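Protein CbbY (Rhodobacter sphaeroides, PDB 4UAS) hydrolyses the rubisco inhibitor xylulose-1,5-bisphosphate with high selectivity, releasing xylulose 5-phosphate and phosphate as a magnesium-dependent phosphatase of the HAD superfamily. Local coordinates at residues G51-A56 / A148-S153; A128-G131 / E136-D139; C191-G196 / E202-A207. All coordinates share one frame; numbering follows the deposited sequence.

Contact 1 (G51-A56 / A148-S153); sequences GKERIA and AEKKPS. With PO4 (phosphate ion), chain C.
E53 and K150 form a salt bridge between two parts of a HAD phosphatase fold. E53 lies near the start of helix 51-61, in the helical cap inserted after the first strand. K150 comes from the loop 148-153 of the α/β core, which leads into helix 155-164. E53 is itself a substrate-binding residue, with its neighbours G51, K52 and R54, so the bridge is part of the substrate site's wall.

The tight part is small. K150 NZ donates to E53 OE2 at 2.8 Å, on the syn side of the carboxylate and 28° out of its plane. The two side chains cross at about a right angle. K150 runs out extended and turns at its last torsion. E53 is bent at its second torsion (chi2 80°), which turns its carboxylate across the end of the lysine. K150 NZ has a second salt bridge, to D145 OD1. The other oxygen of D145 pairs with K52 NZ. This probably offsets the like charges of K52 NZ and K150 NZ, which lie 4.8 Å apart.

The other side is loose and wet, and begins at the same oxygen. A water is within reach of both E53 OE2 (2.7 Å) and A148 O (3.1 Å), and may link helix and loop. With an alanine at E53, K150 would probably keep its bridge to D145 but lose its mate on the cap, and the water would lose its carboxylate partner.

The next residue, K151, points into the catalytic centre. It forms salt bridges with D8, the inferred nucleophile, and with E175, as expected of the motif III lysine of HAD enzymes. K151 NZ, at the end of an extended chain, donates a hydrogen bond to O1 of the bound phosphate at 3.2 Å.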
loop_
_atom_site.group_PDB
_atom_site.type_symbol
_atom_site.label_atom_id
_atom_site.label_comp_id
_atom_site.label_asym_id
_atom_site.label_seq_id
_atom_site.Cartn_x
_atom_site.Cartn_y
_atom_site.Cartn_z
ATOM N N GLY A 51 -1.572 9.637 3.548
ATOM C CA GLY A 51 -2.819 10.336 3.814
ATOM C C GLY A 51 -2.633 11.803 4.188
ATOM O O GLY A 51 -3.429 12.661 3.822
ATOM N N LYS A 52 -1.613 12.103 4.972
ATOM C CA LYS A 52 -1.403 13.484 5.406
ATOM C C LYS A 52 -1.044 14.336 4.187
ATOM O O LYS A 52 -1.543 15.486 4.036
ATOM C CB LYS A 52 -0.302 13.604 6.476
ATOM C CG LYS A 52 -0.669 13.033 7.817
ATOM C CD LYS A 52 0.371 13.272 8.908
ATOM C CE LYS A 52 1.722 12.733 8.645
ATOM N NZ LYS A 52 1.849 11.288 8.361
ATOM N N GLU A 53 -0.167 13.796 3.326
ATOM C CA GLU A 53 0.255 14.477 2.125
ATOM C C GLU A 53 -0.922 14.731 1.191
ATOM O O GLU A 53 -1.013 15.753 0.515
ATOM C CB GLU A 53 1.370 13.685 1.423
ATOM C CG GLU A 53 2.696 13.561 2.211
ATOM C CD GLU A 53 2.711 12.483 3.304
ATOM O OE1 GLU A 53 1.726 11.821 3.599
ATOM O OE2 GLU A 53 3.854 12.323 3.876
ATOM N N ARG A 54 -1.821 13.763 1.098
ATOM C CA ARG A 54 -2.987 13.863 0.228
ATOM C C ARG A 54 -3.938 14.954 0.777
ATOM O O ARG A 54 -4.448 15.751 0.007
ATOM C CB ARG A 54 -3.731 12.503 0.196
ATOM C CG ARG A 54 -4.812 12.450 -0.810
ATOM C CD ARG A 54 -5.412 11.058 -0.979
ATOM N NE ARG A 54 -4.390 10.174 -1.439
ATOM C CZ ARG A 54 -4.094 9.019 -0.950
ATOM N NH1 ARG A 54 -4.949 8.376 -0.155
ATOM N NH2 ARG A 54 -2.934 8.438 -1.252
ATOM N N ILE A 55 -4.159 14.994 2.091
ATOM C CA ILE A 55 -4.970 16.088 2.656
ATOM C C ILE A 55 -4.342 17.418 2.341
ATOM O O ILE A 55 -5.020 18.369 1.950
ATOM C CB ILE A 55 -5.209 15.864 4.183
ATOM C CG1 ILE A 55 -6.024 14.612 4.459
ATOM C CG2 ILE A 55 -5.849 17.111 4.797
ATOM C CD1 ILE A 55 -5.890 14.130 5.891
ATOM N N ALA A 56 -3.013 17.543 2.544
ATOM C CA ALA A 56 -2.332 18.788 2.305
ATOM C C ALA A 56 -2.496 19.248 0.871
ATOM O O ALA A 56 -2.743 20.446 0.592
ATOM C CB ALA A 56 -0.856 18.669 2.674
ATOM N N ALA A 148 11.421 9.991 4.941
ATOM C CA ALA A 148 10.983 11.363 4.691
ATOM C C ALA A 148 10.240 11.535 3.361
ATOM O O ALA A 148 9.354 12.376 3.256
ATOM C CB ALA A 148 12.146 12.318 4.734
ATOM N N GLU A 149 10.645 10.766 2.352
ATOM C CA GLU A 149 10.080 10.900 1.007
ATOM C C GLU A 149 9.359 9.605 0.632
ATOM O O GLU A 149 9.976 8.553 0.612
ATOM C CB GLU A 149 11.207 11.181 0.026
ATOM C CG GLU A 149 12.073 12.345 0.288
ATOM C CD GLU A 149 11.360 13.615 0.170
ATOM O OE1 GLU A 149 10.428 13.711 -0.623
ATOM O OE2 GLU A 149 11.840 14.576 0.871
ATOM N N LYS A 150 8.067 9.725 0.366
ATOM C CA LYS A 150 7.223 8.583 0.064
ATOM C C LYS A 150 7.267 8.252 -1.441
ATOM O O LYS A 150 7.789 9.002 -2.277
ATOM C CB LYS A 150 5.765 8.813 0.522
ATOM C CG LYS A 150 5.662 8.857 2.070
ATOM C CD LYS A 150 4.201 9.048 2.470
ATOM C CE LYS A 150 3.902 8.787 3.910
ATOM N NZ LYS A 150 4.550 9.804 4.746
ATOM N N LYS A 151 6.772 7.061 -1.759
ATOM C CA LYS A 151 6.672 6.615 -3.160
ATOM C C LYS A 151 6.098 7.768 -3.989
ATOM O O LYS A 151 5.129 8.409 -3.574
ATOM C CB LYS A 151 5.806 5.362 -3.287
ATOM C CG LYS A 151 6.307 4.160 -2.462
ATOM C CD LYS A 151 5.451 2.912 -2.731
ATOM C CE LYS A 151 5.612 1.848 -1.688
ATOM N NZ LYS A 151 4.611 0.759 -1.863
ATOM N N PRO A 152 6.676 8.103 -5.140
ATOM C CA PRO A 152 7.581 7.293 -5.959
ATOM C C PRO A 152 9.046 7.269 -5.549
ATOM O O PRO A 152 9.838 6.564 -6.166
ATOM C CB PRO A 152 7.450 7.934 -7.352
ATOM C CG PRO A 152 7.159 9.380 -7.037
ATOM C CD PRO A 152 6.217 9.318 -5.863
ATOM N N SER A 153 9.434 7.975 -4.488
ATOM C CA SER A 153 10.797 7.795 -3.980
ATOM C C SER A 153 11.003 6.348 -3.610
ATOM O O SER A 153 10.165 5.736 -2.948
ATOM C CB SER A 153 11.063 8.626 -2.716
ATOM O OG SER A 153 12.284 8.214 -2.115
HETATM P P PO4 C . 0.639 1.730 -0.585
HETATM O O1 PO4 C . 2.076 2.386 -0.695
HETATM O O2 PO4 C . -0.326 2.837 0.009
HETATM O O3 PO4 C . 0.508 0.521 0.325
HETATM O O4 PO4 C . 0.061 1.403 -2.005
HETATM O O HOH W 1 6.278 12.954 2.987
#

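Contact 2 (A128-G131 / E136-D139); sequences ACFG and EIFD
The first torsions of F130 and I137 turn their side chains to each other. In F130, CG stands anti to the carbonyl carbon (chi1 -69°), which sends the ring toward segment 136-139. In I137, the same kind of placement for CG1 leaves CG2 anti to the backbone N, where it meets the F130 ring. I137 CG2 sits 4.0 Å from the F130 ring centroid and only 6° off the ring normal. This is a well-centred CH-pi contact. The longer branch of I137 reaches back along the phenylalanine stem, with I137 CD1 3.9 Å from F130 CB.

F138 approaches the same face of F130 as the I137 methyl, but off to one side. The two rings form an offset edge-to-face pair. Their planes stand at 87° and their centroids are 5.9 Å apart, the edge of F138 being turned toward the face of F130. The nearest ring atoms are F130 CE2 and F138 CE2, at 4.2 Å. I137 CG2 also lies 3.6 Å above the F138 ring plane, toward its rim. One methyl thus fills the angle between two nearly perpendicular rings. The contact is wholly apolar, and I137 and F138 are buried.

The pair of segments belongs to a beta-alpha-beta crossover from strand 110-114 through helix 119-129 to strand 140-142. G131, with positive phi, leaves the helix. F130 also touches L93. I137 O accepts a hydrogen bond from K105 NZ of helix 97-107. F138 packs on L111 and V113 of strand 110-114, and D139 shares backbone hydrogen bonds with L111.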
loop_
_atom_site.group_PDB
_atom_site.type_symbol
_atom_site.label_atom_id
_atom_site.label_comp_id
_atom_site.label_asym_id
_atom_site.label_seq_id
_atom_site.Cartn_x
_atom_site.Cartn_y
_atom_site.Cartn_z
ATOM N N ALA A 128 -7.407 -8.543 10.236
ATOM C CA ALA A 128 -8.670 -8.874 9.564
ATOM C C ALA A 128 -8.466 -9.928 8.492
ATOM O O ALA A 128 -9.299 -10.839 8.334
ATOM C CB ALA A 128 -9.306 -7.631 9.010
ATOM N N CYS A 129 -7.385 -9.811 7.739
ATOM C CA CYS A 129 -7.240 -10.580 6.487
ATOM C C CYS A 129 -6.350 -11.791 6.628
ATOM O O CYS A 129 -6.567 -12.761 5.867
ATOM C CB CYS A 129 -6.700 -9.687 5.362
ATOM S SG CYS A 129 -7.723 -8.318 4.945
ATOM N N PHE A 130 -5.350 -11.744 7.500
ATOM C CA PHE A 130 -4.452 -12.830 7.720
ATOM C C PHE A 130 -4.779 -13.561 9.025
ATOM O O PHE A 130 -4.322 -14.687 9.210
ATOM C CB PHE A 130 -2.975 -12.439 7.687
ATOM C CG PHE A 130 -2.391 -12.033 6.340
ATOM C CD1 PHE A 130 -1.967 -13.030 5.437
ATOM C CD2 PHE A 130 -2.170 -10.753 6.007
ATOM C CE1 PHE A 130 -1.434 -12.701 4.257
ATOM C CE2 PHE A 130 -1.606 -10.438 4.834
ATOM C CZ PHE A 130 -1.229 -11.389 3.967
ATOM N N GLY A 131 -5.491 -12.917 9.978
ATOM C CA GLY A 131 -5.822 -13.411 11.282
ATOM C C GLY A 131 -4.654 -13.446 12.259
ATOM O O GLY A 131 -4.620 -14.270 13.160
ATOM N N GLU A 136 3.748 -11.315 12.728
ATOM C CA GLU A 136 3.769 -12.723 12.487
ATOM C C GLU A 136 3.695 -13.183 11.041
ATOM O O GLU A 136 3.834 -14.373 10.744
ATOM C CB GLU A 136 2.584 -13.383 13.266
ATOM C CG GLU A 136 2.784 -13.367 14.771
ATOM C CD GLU A 136 1.663 -14.054 15.548
ATOM O OE1 GLU A 136 0.947 -14.905 14.963
ATOM O OE2 GLU A 136 1.610 -13.729 16.739
ATOM N N ILE A 137 3.356 -12.243 10.152
ATOM C CA ILE A 137 3.305 -12.496 8.709
ATOM C C ILE A 137 4.569 -12.012 8.037
ATOM O O ILE A 137 5.155 -12.745 7.262
ATOM C CB ILE A 137 2.059 -11.862 8.063
ATOM C CG1 ILE A 137 0.777 -12.333 8.770
ATOM C CG2 ILE A 137 1.954 -12.155 6.554
ATOM C CD1 ILE A 137 0.535 -13.805 8.663
ATOM N N PHE A 138 4.963 -10.754 8.350
ATOM C CA PHE A 138 6.081 -10.089 7.658
ATOM C C PHE A 138 7.270 -9.995 8.612
ATOM O O PHE A 138 7.146 -9.542 9.763
ATOM C CB PHE A 138 5.627 -8.729 7.186
ATOM C CG PHE A 138 4.484 -8.834 6.200
ATOM C CD1 PHE A 138 4.725 -9.203 4.873
ATOM C CD2 PHE A 138 3.189 -8.564 6.567
ATOM C CE1 PHE A 138 3.661 -9.347 3.986
ATOM C CE2 PHE A 138 2.127 -8.708 5.693
ATOM C CZ PHE A 138 2.355 -9.090 4.387
ATOM N N ASP A 139 8.425 -10.325 8.083
ATOM C CA ASP A 139 9.691 -10.237 8.831
ATOM C C ASP A 139 10.104 -8.775 9.025
ATOM O O ASP A 139 10.759 -8.439 10.026
ATOM C CB ASP A 139 10.750 -11.013 8.086
ATOM C CG ASP A 139 10.377 -12.468 7.942
ATOM O OD1 ASP A 139 10.405 -13.133 8.947
ATOM O OD2 ASP A 139 9.933 -12.887 6.855
#

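Contact 3 (C191-G196 / E202-A207); sequences CIVSPG and EEFAGA
V193 stands over one face of the F204 ring, with the two side chains at about a right angle. V193 CG1 lies 3.8 Å from the F204 ring centroid and 15° off the ring normal, a CH-pi contact displaced a little toward the CD1-CE1 side. With chi1 at 175°, V193 CG1 lies opposite the valine's own N and over the ring, while CG2 sits beside that N and faces A207. V193 CG2 is 3.9 Å from A207 CB. The two branches of one valine thus divide the work between a ring and a methyl.

P195 comes obliquely from the same side of the ring plane as V193, beyond the CE2-CZ rim. P195 CB is 4.0 Å from F204 CE2, and P195 CG is close to the same atom. At the other end, the backbone of C191 packs against A207, with C191 O 3.8 Å from A207 C.

F204 opens a type II beta turn closed by the bond from A207 N to F204 O, 3.1 Å. G206 takes the positive-phi position of that turn. F204 also packs on L210 and on L181 of helix 178-186.

The turn precedes strand 209-210, which lies beside strand 190-193 in the parallel sheet. P195 lies near the magnesium ligand D176. The arrangement belongs to the Rossmann-like core of HAD hydrolases, whose sheet carries the metal site at its strand ends.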
loop_
_atom_site.group_PDB
_atom_site.type_symbol
_atom_site.label_atom_id
_atom_site.label_comp_id
_atom_site.label_asym_id
_atom_site.label_seq_id
_atom_site.Cartn_x
_atom_site.Cartn_y
_atom_site.Cartn_z
ATOM N N CYS A 191 9.930 -6.008 -10.388
ATOM C CA CYS A 191 8.624 -5.625 -9.855
ATOM C C CYS A 191 7.510 -6.230 -10.748
ATOM O O CYS A 191 7.521 -6.079 -11.956
ATOM C CB CYS A 191 8.509 -4.109 -9.826
ATOM S SG CYS A 191 6.962 -3.497 -9.103
ATOM N N ILE A 192 6.641 -6.971 -10.069
ATOM C CA ILE A 192 5.416 -7.556 -10.655
ATOM C C ILE A 192 4.255 -6.645 -10.307
ATOM O O ILE A 192 4.014 -6.411 -9.133
ATOM C CB ILE A 192 5.111 -8.877 -9.975
ATOM C CG1 ILE A 192 6.347 -9.778 -9.925
ATOM C CG2 ILE A 192 3.946 -9.534 -10.699
ATOM C CD1 ILE A 192 6.952 -10.018 -11.275
ATOM N N VAL A 193 3.547 -6.159 -11.336
ATOM C CA VAL A 193 2.433 -5.280 -11.159
ATOM C C VAL A 193 1.123 -6.006 -11.471
ATOM O O VAL A 193 1.007 -6.613 -12.539
ATOM C CB VAL A 193 2.571 -3.991 -11.987
ATOM C CG1 VAL A 193 1.322 -3.136 -11.877
ATOM C CG2 VAL A 193 3.795 -3.205 -11.597
ATOM N N SER A 194 0.117 -5.816 -10.630
ATOM C CA SER A 194 -1.281 -6.148 -10.979
ATOM C C SER A 194 -2.134 -4.979 -10.567
ATOM O O SER A 194 -2.268 -4.697 -9.376
ATOM C CB SER A 194 -1.785 -7.396 -10.320
ATOM O OG SER A 194 -3.117 -7.689 -10.801
ATOM N N PRO A 195 -2.682 -4.204 -11.534
ATOM C CA PRO A 195 -3.460 -3.009 -11.160
ATOM C C PRO A 195 -4.805 -3.320 -10.602
ATOM O O PRO A 195 -5.263 -4.456 -10.610
ATOM C CB PRO A 195 -3.524 -2.210 -12.438
ATOM C CG PRO A 195 -3.436 -3.191 -13.454
ATOM C CD PRO A 195 -2.610 -4.397 -13.003
ATOM N N GLY A 196 -5.452 -2.302 -10.134
ATOM C CA GLY A 196 -6.801 -2.419 -9.636
ATOM C C GLY A 196 -7.575 -1.240 -10.059
ATOM O O GLY A 196 -7.183 -0.501 -10.965
ATOM N N GLU A 202 -3.273 3.515 -15.602
ATOM C CA GLU A 202 -1.856 3.865 -15.621
ATOM C C GLU A 202 -1.078 3.009 -16.608
ATOM O O GLU A 202 -1.520 1.948 -17.046
ATOM C CB GLU A 202 -1.244 3.771 -14.230
ATOM C CG GLU A 202 -1.882 4.744 -13.214
ATOM C CD GLU A 202 -1.291 4.630 -11.837
ATOM O OE1 GLU A 202 -0.801 3.580 -11.455
ATOM O OE2 GLU A 202 -1.281 5.668 -11.114
ATOM N N GLU A 203 0.093 3.504 -17.005
ATOM C CA GLU A 203 1.008 2.742 -17.838
ATOM C C GLU A 203 2.154 2.243 -16.995
ATOM O O GLU A 203 2.596 2.920 -16.101
ATOM C CB GLU A 203 1.516 3.557 -18.972
ATOM C CG GLU A 203 0.445 3.838 -20.091
ATOM C CD GLU A 203 1.037 4.259 -21.380
ATOM O OE1 GLU A 203 0.843 3.500 -22.362
ATOM O OE2 GLU A 203 1.681 5.333 -21.394
ATOM N N PHE A 204 2.542 1.019 -17.235
ATOM C CA PHE A 204 3.494 0.336 -16.395
ATOM C C PHE A 204 4.755 -0.108 -17.112
ATOM O O PHE A 204 5.194 -1.227 -17.030
ATOM C CB PHE A 204 2.800 -0.871 -15.727
ATOM C CG PHE A 204 1.649 -0.481 -14.869
ATOM C CD1 PHE A 204 1.853 0.140 -13.657
ATOM C CD2 PHE A 204 0.336 -0.676 -15.279
ATOM C CE1 PHE A 204 0.770 0.505 -12.870
ATOM C CE2 PHE A 204 -0.750 -0.286 -14.504
ATOM C CZ PHE A 204 -0.542 0.283 -13.274
ATOM N N ALA A 205 5.361 0.833 -17.817
ATOM C CA ALA A 205 6.584 0.578 -18.520
ATOM C C ALA A 205 7.667 0.087 -17.582
ATOM O O ALA A 205 7.923 0.659 -16.522
ATOM C CB ALA A 205 7.037 1.851 -19.280
ATOM N N GLY A 206 8.307 -0.972 -18.027
ATOM C CA GLY A 206 9.376 -1.582 -17.240
ATOM C C GLY A 206 8.939 -2.528 -16.140
ATOM O O GLY A 206 9.826 -3.098 -15.518
ATOM N N ALA A 207 7.640 -2.740 -15.919
ATOM C CA ALA A 207 7.276 -3.795 -15.038
ATOM C C ALA A 207 7.824 -5.086 -15.586
ATOM O O ALA A 207 7.798 -5.354 -16.791
ATOM C CB ALA A 207 5.738 -3.873 -14.919
#

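Contact 1 is a surface contact made of charge and water. Contacts 2 and 3 are buried and apolar, each built round a phenylalanine face met by an aliphatic methyl. Contact 1 joins parts far apart in sequence, a cap helix and a core loop. The other two close short loops within the core, toward the two edge strands of its sheet, 140-142 and 209-210. Contact 2 has a ring pair that contact 3 lacks; contact 3 adds a proline and a turn. The centres of contacts 1 and 2 are 25 Å apart, on opposite sides of the chain's centre. None of the three touches another.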